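Local coordinates for prolyl oligopeptidase (Galerina marginata, PDB 5N4B), which cleaves peptide bonds after proline and macrocyclises peptide precursors in the biosynthesis of the amanitin toxins, at residues W7-R17 / Q678-L689. The protein carries 1 engineered substitution. Numbering follows the deposited sequence.
Sequences WAPGNYPSTRR and QHNVPQNPHPLL
Tyr12 lies with one ring face on the side chain of Gln678, whose CG sits over the ring centre, 3.6 Å from the centroid. Beyond CG the glutamine runs extended (chi2 175°), which carries its amide along the same face, nearly parallel to the ring at 11°. Gln678 NE2 donates to Leu688 O at 2.9 Å, and Gln678 OE1 accepts from Gln55 NE2 of helix 46-64 and from a water that also donates to Thr15 OG1, so both ends of the amide are fixed. Tyr12 OH accepts from Leu688 N (3.1 Å) and donates to a second water, which in turn donates to Pro682 O and Asn684 O. Segment 7-17 packs across the connection from helix 668-680 to strand 688-693, the edge strand of the alpha/beta-hydrolase sheet. Trp7 lays its six-membered ring against Pro687, whose CB lies over one face, 3.8 Å from the ring centroid; Pro9 N approaches the opposite face. Trp7 NE1 is buried without a polar partner. Further along, the Arg17 guanidinium lies flat on the His679 imidazole, centres 3.6 Å apart and planes 4° from parallel, while Arg17 NH1 is hydrogen-bonded to Tyr38 OH.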
loop_
_atom_site.group_PDB
_atom_site.type_symbol
_atom_site.label_atom_id
_atom_site.label_comp_id
_atom_site.label_asym_id
_atom_site.label_seq_id
_atom_site.Cartn_x
_atom_site.Cartn_y
_atom_site.Cartn_z
ATOM N N TRP A 7 8.048 34.575 -9.224
ATOM C CA TRP A 7 8.690 33.956 -8.070
ATOM C C TRP A 7 10.197 34.142 -8.084
ATOM O O TRP A 7 10.831 34.026 -9.150
ATOM C CB TRP A 7 8.351 32.463 -8.024
ATOM C CG TRP A 7 9.045 31.788 -6.825
ATOM C CD1 TRP A 7 8.527 31.652 -5.579
ATOM C CD2 TRP A 7 10.389 31.232 -6.767
ATOM N NE1 TRP A 7 9.449 31.041 -4.759
ATOM C CE2 TRP A 7 10.594 30.785 -5.466
ATOM C CE3 TRP A 7 11.412 31.074 -7.688
ATOM C CZ2 TRP A 7 11.777 30.238 -5.054
ATOM C CZ3 TRP A 7 12.614 30.493 -7.301
ATOM C CH2 TRP A 7 12.791 30.081 -5.961
ATOM N N ALA A 8 10.784 34.394 -6.903
ATOM C CA ALA A 8 12.228 34.521 -6.800
ATOM C C ALA A 8 12.721 33.969 -5.470
ATOM O O ALA A 8 11.973 33.894 -4.485
ATOM C CB ALA A 8 12.663 35.992 -6.884
ATOM N N PRO A 9 14.008 33.630 -5.393
ATOM C CA PRO A 9 14.592 33.176 -4.132
ATOM C C PRO A 9 14.462 34.209 -3.022
ATOM O O PRO A 9 14.402 35.418 -3.271
ATOM C CB PRO A 9 16.061 32.962 -4.496
ATOM C CG PRO A 9 16.069 32.719 -5.969
ATOM C CD PRO A 9 14.955 33.548 -6.505
ATOM N N GLY A 10 14.366 33.726 -1.781
ATOM C CA GLY A 10 14.383 34.574 -0.593
ATOM C C GLY A 10 13.063 35.182 -0.188
ATOM O O GLY A 10 13.044 36.155 0.582
ATOM N N ASN A 11 11.962 34.651 -0.672
ATOM C CA ASN A 11 10.648 35.222 -0.399
ATOM C C ASN A 11 9.728 34.226 0.280
ATOM O O ASN A 11 8.524 34.148 -0.025
ATOM C CB ASN A 11 9.993 35.713 -1.682
ATOM C CG ASN A 11 10.694 36.909 -2.260
ATOM O OD1 ASN A 11 10.832 37.943 -1.597
ATOM N ND2 ASN A 11 11.176 36.772 -3.494
ATOM N N TYR A 12 10.275 33.448 1.209
ATOM C CA TYR A 12 9.453 32.445 1.829
ATOM C C TYR A 12 8.674 33.053 2.985
ATOM O O TYR A 12 9.025 34.137 3.518
ATOM C CB TYR A 12 10.319 31.274 2.308
ATOM C CG TYR A 12 10.971 30.543 1.166
ATOM C CD1 TYR A 12 10.193 29.849 0.224
ATOM C CD2 TYR A 12 12.336 30.495 1.028
ATOM C CE1 TYR A 12 10.737 29.209 -0.825
ATOM C CE2 TYR A 12 12.932 29.826 -0.058
ATOM C CZ TYR A 12 12.109 29.158 -0.986
ATOM O OH TYR A 12 12.644 28.495 -2.063
ATOM N N PRO A 13 7.587 32.414 3.363
ATOM C CA PRO A 13 6.781 32.903 4.478
ATOM C C PRO A 13 7.562 33.072 5.770
ATOM O O PRO A 13 8.443 32.272 6.125
ATOM C CB PRO A 13 5.701 31.816 4.623
ATOM C CG PRO A 13 5.552 31.248 3.266
ATOM C CD PRO A 13 6.989 31.209 2.760
ATOM N N SER A 14 7.201 34.127 6.496
ATOM C CA SER A 14 7.730 34.368 7.832
ATOM C C SER A 14 7.359 33.206 8.743
ATOM O O SER A 14 6.193 32.839 8.857
ATOM C CB SER A 14 7.099 35.665 8.351
ATOM O OG SER A 14 7.448 35.900 9.705
ATOM N N THR A 15 8.364 32.595 9.351
ATOM C CA THR A 15 8.184 31.358 10.117
ATOM C C THR A 15 8.922 31.497 11.434
ATOM O O THR A 15 10.156 31.475 11.464
ATOM C CB THR A 15 8.680 30.154 9.343
ATOM O OG1 THR A 15 8.032 30.156 8.081
ATOM C CG2 THR A 15 8.341 28.841 10.049
ATOM N N ARG A 16 8.161 31.642 12.513
ATOM C CA ARG A 16 8.738 31.832 13.830
ATOM C C ARG A 16 9.652 30.678 14.184
ATOM O O ARG A 16 9.383 29.530 13.840
ATOM C CB ARG A 16 7.590 31.891 14.862
ATOM C CG ARG A 16 8.052 32.067 16.292
ATOM C CD ARG A 16 6.861 32.475 17.161
ATOM N NE ARG A 16 5.862 31.417 17.267
ATOM C CZ ARG A 16 5.876 30.471 18.202
ATOM N NH1 ARG A 16 6.826 30.441 19.136
ATOM N NH2 ARG A 16 4.938 29.555 18.217
ATOM N N ARG A 17 10.753 30.981 14.876
ATOM C CA ARG A 17 11.670 29.988 15.426
ATOM C C ARG A 17 11.580 30.061 16.926
ATOM O O ARG A 17 11.948 31.084 17.531
ATOM C CB ARG A 17 13.106 30.220 14.985
ATOM C CG ARG A 17 13.295 29.967 13.490
ATOM C CD ARG A 17 14.680 30.384 12.975
ATOM N NE ARG A 17 15.755 29.686 13.660
ATOM C CZ ARG A 17 16.156 28.444 13.415
ATOM N NH1 ARG A 17 15.560 27.705 12.491
ATOM N NH2 ARG A 17 17.183 27.911 14.072
ATOM N N GLN A 678 13.875 26.149 4.100
ATOM C CA GLN A 678 13.702 27.572 3.797
ATOM C C GLN A 678 14.489 28.460 4.718
ATOM O O GLN A 678 14.899 29.537 4.289
ATOM C CB GLN A 678 12.212 27.948 3.780
ATOM C CG GLN A 678 11.413 27.273 2.670
ATOM C CD GLN A 678 9.902 27.563 2.739
ATOM O OE1 GLN A 678 9.409 28.206 3.684
ATOM N NE2 GLN A 678 9.151 27.087 1.739
ATOM N N HIS A 679 14.774 28.010 5.937
ATOM C CA HIS A 679 15.621 28.775 6.851
ATOM C C HIS A 679 17.097 28.668 6.478
ATOM O O HIS A 679 17.859 29.626 6.623
ATOM C CB HIS A 679 15.433 28.232 8.252
ATOM C CG HIS A 679 16.421 28.768 9.223
ATOM N ND1 HIS A 679 16.349 30.046 9.712
ATOM C CD2 HIS A 679 17.478 28.183 9.829
ATOM C CE1 HIS A 679 17.343 30.239 10.557
ATOM N NE2 HIS A 679 18.035 29.123 10.655
ATOM N N ASN A 680 17.544 27.487 6.076
ATOM C CA ASN A 680 18.955 27.246 5.859
ATOM C C ASN A 680 19.437 27.758 4.513
ATOM O O ASN A 680 20.568 28.282 4.438
ATOM C CB ASN A 680 19.265 25.767 6.002
ATOM C CG ASN A 680 19.502 25.393 7.417
ATOM O OD1 ASN A 680 20.595 25.608 7.962
ATOM N ND2 ASN A 680 18.480 24.872 8.059
ATOM N N VAL A 681 18.646 27.599 3.445
ATOM C CA VAL A 681 19.044 28.055 2.102
ATOM C C VAL A 681 17.953 28.938 1.519
ATOM O O VAL A 681 17.376 28.626 0.466
ATOM C CB VAL A 681 19.470 26.895 1.189
ATOM C CG1 VAL A 681 20.791 26.309 1.670
ATOM C CG2 VAL A 681 18.417 25.801 1.162
ATOM N N PRO A 682 17.635 30.061 2.168
ATOM C CA PRO A 682 16.541 30.885 1.668
ATOM C C PRO A 682 16.774 31.369 0.259
ATOM O O PRO A 682 15.811 31.545 -0.508
ATOM C CB PRO A 682 16.508 32.035 2.683
ATOM C CG PRO A 682 17.888 32.050 3.280
ATOM C CD PRO A 682 18.258 30.607 3.379
ATOM N N GLN A 683 18.027 31.597 -0.113
ATOM C CA GLN A 683 18.362 32.078 -1.442
ATOM C C GLN A 683 18.633 30.950 -2.415
ATOM O O GLN A 683 19.200 31.154 -3.483
ATOM C CB GLN A 683 19.552 33.034 -1.389
ATOM C CG GLN A 683 19.378 34.163 -0.364
ATOM C CD GLN A 683 18.172 35.023 -0.617
ATOM O OE1 GLN A 683 17.853 35.329 -1.759
ATOM N NE2 GLN A 683 17.525 35.462 0.466
ATOM N N ASN A 684 18.162 29.747 -2.100
ATOM C CA ASN A 684 18.372 28.648 -3.023
ATOM C C ASN A 684 17.867 29.029 -4.417
ATOM O O ASN A 684 16.779 29.600 -4.539
ATOM C CB ASN A 684 17.590 27.426 -2.528
ATOM C CG ASN A 684 18.089 26.136 -3.115
ATOM O OD1 ASN A 684 19.222 25.669 -2.831
ATOM N ND2 ASN A 684 17.277 25.539 -3.997
ATOM N N PRO A 685 18.568 28.645 -5.478
ATOM C CA PRO A 685 18.158 29.082 -6.821
ATOM C C PRO A 685 16.914 28.409 -7.342
ATOM O O PRO A 685 16.302 28.915 -8.288
ATOM C CB PRO A 685 19.351 28.701 -7.689
ATOM C CG PRO A 685 20.124 27.718 -6.903
ATOM C CD PRO A 685 19.904 28.038 -5.476
ATOM N N HIS A 686 16.533 27.288 -6.735
ATOM C CA HIS A 686 15.401 26.482 -7.149
ATOM C C HIS A 686 14.352 26.514 -6.069
ATOM O O HIS A 686 14.702 26.554 -4.883
ATOM C CB HIS A 686 15.857 25.042 -7.385
ATOM C CG HIS A 686 17.079 24.979 -8.245
ATOM N ND1 HIS A 686 18.199 24.239 -7.944
ATOM C CD2 HIS A 686 17.313 25.564 -9.431
ATOM C CE1 HIS A 686 19.104 24.418 -8.904
ATOM N NE2 HIS A 686 18.587 25.215 -9.816
ATOM N N PRO A 687 13.079 26.579 -6.434
ATOM C CA PRO A 687 12.042 26.743 -5.421
ATOM C C PRO A 687 11.931 25.533 -4.519
ATOM O O PRO A 687 12.049 24.382 -4.954
ATOM C CB PRO A 687 10.765 26.935 -6.254
ATOM C CG PRO A 687 11.038 26.186 -7.518
ATOM C CD PRO A 687 12.508 26.533 -7.782
ATOM N N LEU A 688 11.679 25.820 -3.250
ATOM C CA LEU A 688 11.468 24.830 -2.192
ATOM C C LEU A 688 10.062 25.093 -1.667
ATOM O O LEU A 688 9.844 26.030 -0.895
ATOM C CB LEU A 688 12.532 24.936 -1.108
ATOM C CG LEU A 688 13.961 24.888 -1.692
ATOM C CD1 LEU A 688 14.997 25.166 -0.616
ATOM C CD2 LEU A 688 14.313 23.574 -2.319
ATOM N N LEU A 689 9.093 24.293 -2.081
ATOM C CA LEU A 689 7.675 24.584 -1.930
ATOM C C LEU A 689 6.929 23.419 -1.284
ATOM O O LEU A 689 7.405 22.267 -1.300
ATOM C CB LEU A 689 7.012 24.801 -3.280
ATOM C CG LEU A 689 7.660 25.870 -4.133
ATOM C CD1 LEU A 689 7.022 25.851 -5.511
ATOM C CD2 LEU A 689 7.563 27.212 -3.473
HETATM O O HOH W 1 14.879 29.938 -2.638
HETATM O O HOH W 2 8.910 27.945 6.369
#